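Local coordinates for protein 2-c-methyl-d-erythritol 4-phosphate cytidylyltransferase (Streptococcus pneumoniae, PDB 2VSI) that transfers the cytidylyl group of CTP to D-ribitol 5-phosphate, forming CDP-ribitol and releasing diphosphate, at residues H1-G6 / E106-T111; S114-I119 / Q167-Q172. All coordinates share one frame; numbering follows the deposited sequence.

Interaction 1: residues H1-G6 / E106-T111; sequences HMIYAG and EDIVVT. With CA (calcium ion), chain E.
Ile-3 to Gly-6 run parallel to Ile-108 to Thr-111, with short axes 4.4 Å apart at closest approach and inclined by 27°, and pair in order from Ile-3 with Ile-108 to Gly-6 with Thr-111. Tyr-4 bonds through both ends of its backbone to the residues flanking Val-109: its N donates to Ile-108 O (3.1 Å) and its O accepts from Val-110 N (2.8 Å). Gly-6 N continues the ladder to Val-110 O, whereas the bond from Ile-108 N to Met-2 O is weak.

Just ahead of the strands a side chain adds to the pairing. Asp-107 OD1 accepts from Met-2 N at 2.7 Å, met nearly along its C-O axis, while its other oxygen is bonded to Thr-104 OG1; held at both oxygens, the carboxylate probably rotates little. Met-2 CB and CG lie alongside it. At this end the His-1 ring lies against Glu-106: Glu-106 CB stands over one face, 4.2 Å from the ring centroid, a CH-pi contact, and His-1 ND1 donates to Met-2 O. Beyond CB, Glu-106 turns away, sending OE2 to a calcium ion (2.8 Å) and OE1 to a salt bridge with Arg-175. On the face of Ile-3, Ala-5 and Val-110, Ile-3 CG1 lies beside Ile-108 CG1 (3.9 Å).

These are adjacent strands of the central sheet of a GT-A type nucleotidyltransferase, between strands 50-54 and 165-175. Ile-128 of helix 121-131 packs on Ile-3, Ile-108 and Val-110, and helix 86-100 covers the opposite face through Ile-97 and Tyr-100 against Tyr-4.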
# COMPACT_ATOMS: atom_id res chain seq x y z
N HIS B 1 -23.71 -23.18 16.61
CA HIS B 1 -24.15 -22.41 15.41
C HIS B 1 -23.21 -22.61 14.20
O HIS B 1 -22.21 -23.32 14.30
CB HIS B 1 -24.31 -20.92 15.75
CG HIS B 1 -23.01 -20.20 15.96
ND1 HIS B 1 -22.31 -19.61 14.93
CD2 HIS B 1 -22.29 -19.97 17.09
CE1 HIS B 1 -21.21 -19.06 15.41
NE2 HIS B 1 -21.18 -19.25 16.72
N MET B 2 -23.54 -21.97 13.09
CA MET B 2 -22.93 -22.27 11.79
C MET B 2 -21.82 -21.29 11.38
O MET B 2 -21.74 -20.17 11.89
CB MET B 2 -24.00 -22.31 10.70
CG MET B 2 -25.18 -23.22 10.98
SD MET B 2 -24.90 -24.91 10.43
CE MET B 2 -26.23 -25.77 11.27
N ILE B 3 -20.98 -21.74 10.45
CA ILE B 3 -19.93 -20.93 9.85
C ILE B 3 -19.97 -21.09 8.32
O ILE B 3 -19.87 -22.21 7.81
CB ILE B 3 -18.53 -21.33 10.38
CG1 ILE B 3 -18.43 -21.10 11.89
CG2 ILE B 3 -17.43 -20.55 9.66
CD1 ILE B 3 -17.24 -21.78 12.54
N TYR B 4 -20.11 -19.97 7.61
CA TYR B 4 -20.12 -19.98 6.14
C TYR B 4 -18.99 -19.13 5.56
O TYR B 4 -18.54 -18.17 6.17
CB TYR B 4 -21.47 -19.47 5.61
CG TYR B 4 -22.67 -20.26 6.08
CD1 TYR B 4 -23.36 -19.89 7.23
CD2 TYR B 4 -23.11 -21.39 5.38
CE1 TYR B 4 -24.46 -20.62 7.68
CE2 TYR B 4 -24.21 -22.12 5.82
CZ TYR B 4 -24.88 -21.73 6.97
OH TYR B 4 -25.97 -22.45 7.41
N ALA B 5 -18.53 -19.51 4.37
CA ALA B 5 -17.58 -18.71 3.61
C ALA B 5 -18.35 -17.96 2.54
O ALA B 5 -19.13 -18.56 1.81
CB ALA B 5 -16.51 -19.59 3.00
N GLY B 6 -18.16 -16.65 2.47
CA GLY B 6 -18.84 -15.83 1.47
C GLY B 6 -17.86 -15.22 0.49
O GLY B 6 -17.20 -14.24 0.80
N GLU B 106 -26.36 -15.69 15.60
CA GLU B 106 -24.91 -15.78 15.82
C GLU B 106 -24.13 -16.34 14.63
O GLU B 106 -22.90 -16.26 14.61
CB GLU B 106 -24.59 -16.56 17.09
CG GLU B 106 -25.23 -16.00 18.37
CD GLU B 106 -24.59 -14.70 18.85
OE1 GLU B 106 -23.35 -14.61 18.86
OE2 GLU B 106 -25.34 -13.78 19.24
N ASP B 107 -24.84 -16.91 13.65
CA ASP B 107 -24.21 -17.46 12.43
C ASP B 107 -23.28 -16.44 11.75
O ASP B 107 -23.73 -15.39 11.30
CB ASP B 107 -25.28 -17.96 11.43
CG ASP B 107 -25.97 -19.24 11.88
OD1 ASP B 107 -25.32 -20.06 12.57
OD2 ASP B 107 -27.16 -19.44 11.55
N ILE B 108 -21.99 -16.77 11.70
CA ILE B 108 -20.99 -15.89 11.10
C ILE B 108 -20.69 -16.21 9.63
O ILE B 108 -20.80 -17.36 9.19
CB ILE B 108 -19.66 -15.86 11.91
CG1 ILE B 108 -19.05 -17.27 12.03
CG2 ILE B 108 -19.89 -15.23 13.29
CD1 ILE B 108 -17.56 -17.28 12.34
N VAL B 109 -20.32 -15.18 8.87
CA VAL B 109 -19.87 -15.33 7.49
C VAL B 109 -18.44 -14.81 7.33
O VAL B 109 -18.13 -13.70 7.76
CB VAL B 109 -20.84 -14.64 6.47
CG1 VAL B 109 -21.32 -13.29 6.97
CG2 VAL B 109 -20.20 -14.50 5.09
N VAL B 110 -17.58 -15.64 6.73
CA VAL B 110 -16.22 -15.23 6.43
C VAL B 110 -16.16 -14.76 4.98
O VAL B 110 -15.97 -15.56 4.06
CB VAL B 110 -15.20 -16.36 6.68
CG1 VAL B 110 -13.78 -15.88 6.39
CG2 VAL B 110 -15.31 -16.85 8.12
N THR B 111 -16.33 -13.45 4.78
CA THR B 111 -16.31 -12.85 3.46
C THR B 111 -14.87 -12.76 2.95
O THR B 111 -13.95 -12.52 3.73
CB THR B 111 -16.96 -11.45 3.44
OG1 THR B 111 -16.06 -10.48 3.99
CG2 THR B 111 -18.25 -11.44 4.23
CA CA E . -24.77 -11.33 20.47

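Interaction 2: residues S114-I119 / Q167-Q172; sequences SVRPFI and QGQTPQ. With CDF (4-amino-1-{5-O-[(R)-hydroxy(phosphonooxy)phosphoryl]-alpha-D-arabinofuranosyl}pyrimidin-2(1H)-one), chain D.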
# COMPACT_ATOMS: atom_id res chain seq x y z
N SER B 114 -12.48 -13.19 -4.09
CA SER B 114 -12.13 -14.32 -4.97
C SER B 114 -10.75 -14.14 -5.62
O SER B 114 -10.11 -15.13 -5.96
CB SER B 114 -13.18 -14.51 -6.06
OG SER B 114 -13.14 -13.44 -7.00
N VAL B 115 -10.33 -12.89 -5.80
CA VAL B 115 -9.03 -12.53 -6.40
C VAL B 115 -7.89 -12.46 -5.38
O VAL B 115 -6.85 -11.85 -5.63
CB VAL B 115 -9.08 -11.19 -7.18
CG1 VAL B 115 -9.92 -11.32 -8.46
CG2 VAL B 115 -9.59 -10.04 -6.29
N ARG B 116 -8.11 -13.07 -4.21
CA ARG B 116 -7.10 -13.22 -3.17
C ARG B 116 -6.94 -14.70 -2.87
O ARG B 116 -7.47 -15.19 -1.87
CB ARG B 116 -7.52 -12.46 -1.90
CG ARG B 116 -7.23 -10.97 -1.93
CD ARG B 116 -7.51 -10.33 -0.60
NE ARG B 116 -6.64 -9.18 -0.33
CZ ARG B 116 -6.97 -7.90 -0.53
NH1 ARG B 116 -8.16 -7.57 -1.02
NH2 ARG B 116 -6.10 -6.94 -0.24
N PRO B 117 -6.24 -15.44 -3.76
CA PRO B 117 -6.13 -16.90 -3.64
C PRO B 117 -5.03 -17.38 -2.70
O PRO B 117 -4.94 -18.57 -2.43
CB PRO B 117 -5.84 -17.34 -5.07
CG PRO B 117 -5.07 -16.21 -5.65
CD PRO B 117 -5.53 -14.95 -4.95
N PHE B 118 -4.20 -16.45 -2.20
CA PHE B 118 -3.07 -16.80 -1.32
C PHE B 118 -3.40 -16.64 0.16
O PHE B 118 -2.54 -16.32 0.98
CB PHE B 118 -1.81 -16.02 -1.71
CG PHE B 118 -1.37 -16.26 -3.12
CD1 PHE B 118 -0.70 -17.42 -3.47
CD2 PHE B 118 -1.65 -15.32 -4.11
CE1 PHE B 118 -0.30 -17.66 -4.79
CE2 PHE B 118 -1.26 -15.54 -5.43
CZ PHE B 118 -0.58 -16.71 -5.77
N ILE B 119 -4.66 -16.88 0.49
CA ILE B 119 -5.11 -16.90 1.86
C ILE B 119 -4.70 -18.25 2.47
O ILE B 119 -4.84 -19.28 1.82
CB ILE B 119 -6.63 -16.63 1.93
CG1 ILE B 119 -7.17 -16.80 3.36
CG2 ILE B 119 -7.39 -17.50 0.91
CD1 ILE B 119 -8.63 -16.41 3.50
N GLN B 167 -3.14 -1.63 6.09
CA GLN B 167 -3.74 -1.90 4.80
C GLN B 167 -4.86 -2.90 4.96
O GLN B 167 -4.68 -3.96 5.57
CB GLN B 167 -2.71 -2.44 3.81
CG GLN B 167 -1.75 -1.38 3.28
CD GLN B 167 -0.63 -1.96 2.43
OE1 GLN B 167 0.46 -1.39 2.37
NE2 GLN B 167 -0.89 -3.09 1.77
N GLY B 168 -6.03 -2.56 4.42
CA GLY B 168 -7.18 -3.44 4.44
C GLY B 168 -6.98 -4.60 3.48
O GLY B 168 -6.45 -4.42 2.39
N GLN B 169 -7.37 -5.78 3.93
CA GLN B 169 -7.38 -6.98 3.09
C GLN B 169 -8.73 -7.65 3.24
O GLN B 169 -9.70 -7.01 3.63
CB GLN B 169 -6.25 -7.94 3.51
CG GLN B 169 -4.84 -7.42 3.25
CD GLN B 169 -3.77 -8.45 3.51
OE1 GLN B 169 -4.06 -9.57 3.93
NE2 GLN B 169 -2.52 -8.08 3.27
N THR B 170 -8.80 -8.93 2.89
CA THR B 170 -9.87 -9.83 3.31
C THR B 170 -9.14 -11.11 3.73
O THR B 170 -8.00 -11.33 3.28
CB THR B 170 -10.90 -10.13 2.18
OG1 THR B 170 -10.33 -10.99 1.19
CG2 THR B 170 -11.42 -8.84 1.53
N PRO B 171 -9.76 -11.96 4.56
CA PRO B 171 -11.13 -11.98 5.11
C PRO B 171 -11.60 -10.76 5.90
O PRO B 171 -10.82 -10.08 6.58
CB PRO B 171 -11.11 -13.19 6.04
CG PRO B 171 -10.08 -14.07 5.50
CD PRO B 171 -9.01 -13.15 5.01
N GLN B 172 -12.90 -10.51 5.75
CA GLN B 172 -13.67 -9.67 6.67
C GLN B 172 -14.81 -10.54 7.19
O GLN B 172 -15.58 -11.09 6.39
CB GLN B 172 -14.20 -8.42 5.96
CG GLN B 172 -13.11 -7.52 5.38
CD GLN B 172 -13.66 -6.21 4.83
OE1 GLN B 172 -14.77 -6.16 4.31
NE2 GLN B 172 -12.87 -5.14 4.96
O3B CDF D . -13.05 -3.99 -5.01
PB CDF D . -12.86 -3.77 -6.50
O1B CDF D . -12.30 -2.41 -6.86
O2B CDF D . -14.04 -4.20 -7.35
O3A CDF D . -11.67 -4.78 -6.90
PA CDF D . -11.90 -6.37 -7.04
O1A CDF D . -12.88 -6.61 -8.17
O2A CDF D . -10.54 -7.03 -7.11
O5' CDF D . -12.60 -6.75 -5.63
C5' CDF D . -12.55 -8.08 -5.10
C4' CDF D . -13.87 -8.82 -5.31
O4' CDF D . -14.99 -7.94 -5.25
C3' CDF D . -13.89 -9.49 -6.68
O3' CDF D . -13.83 -10.91 -6.55
C2' CDF D . -15.19 -9.04 -7.33
O2' CDF D . -14.99 -8.75 -8.71
C1' CDF D . -15.55 -7.77 -6.56
N1 CDF D . -16.98 -7.47 -6.55
C2 CDF D . -17.93 -8.24 -5.83
O2 CDF D . -17.59 -9.23 -5.15
N3 CDF D . -19.24 -7.91 -5.87
C4 CDF D . -19.66 -6.84 -6.60
N4 CDF D . -20.97 -6.51 -6.64
C6 CDF D . -17.39 -6.42 -7.27
C5 CDF D . -18.74 -6.08 -7.31
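Thr-170 OG1 is hydrogen-bonded to Asp-113 N, at the end of strand 108-113, and Arg-116 CD rests against it at 3.4 Å. In this GT-A type fold, residues 114-119 lead from strand 108-113 to helix 121-131, and strand 165-175 turns at Thr-170, just ahead of a cis peptide bond to Pro-171.

Arg-116 reaches across this corner. With CG anti to the carbonyl carbon (chi1 -81°) and a bend at chi3, its guanidinium is laid over the chain: Gln-169 CA sits 3.6 Å above the guanidinium plane, and Thr-170 N lies over the same face, both offset toward the rim. The group thus contacts this strand through its flat side, while the same Asp-113 holds NH1 in a salt bridge through OD2 and so ties both sides of the contact. Gln-169 crosses it at about a right angle and directs its amide to Asn-217 and Glu-214; Asn-217 ND2 also bonds Thr-170 O.

Farther along, the extended Ile-119 side chain places CD1 against Pro-171 CG (3.4 Å), a purely apolar touch. At its other end the loop belongs to the CTP site, where the bound cytosine arabinofuranosyl diphosphate meets it twice: Val-115 CG2 lies 3.3 Å from the phosphate oxygen O2A, and Ser-114 OG hydrogen-bonds the sugar hydroxyl O3' at 2.7 Å.

How the interactions relate
Both contacts are largely buried; their centres lie 16 Å apart, and both reach the same sheet, through the neighbouring strands 108-113 and 165-175. Interaction 1 is a regular backbone ladder, and polar side chains carry it only at its outer, partly exposed end; interaction 2 consists of side-chain packing of a nucleotide-site loop on a turned strand, with its polar ends satisfied mostly by residues outside the two segments. Strand 108-113 joins them, since its far end runs into loop 114-119. Directly between the two, Thr-111 OG1 probably hydrogen-bonds Gln-172 O, and Val-110 CG1 packs on Pro-171 CB (3.8 Å), so the ladder abuts the corner bearing on the loop.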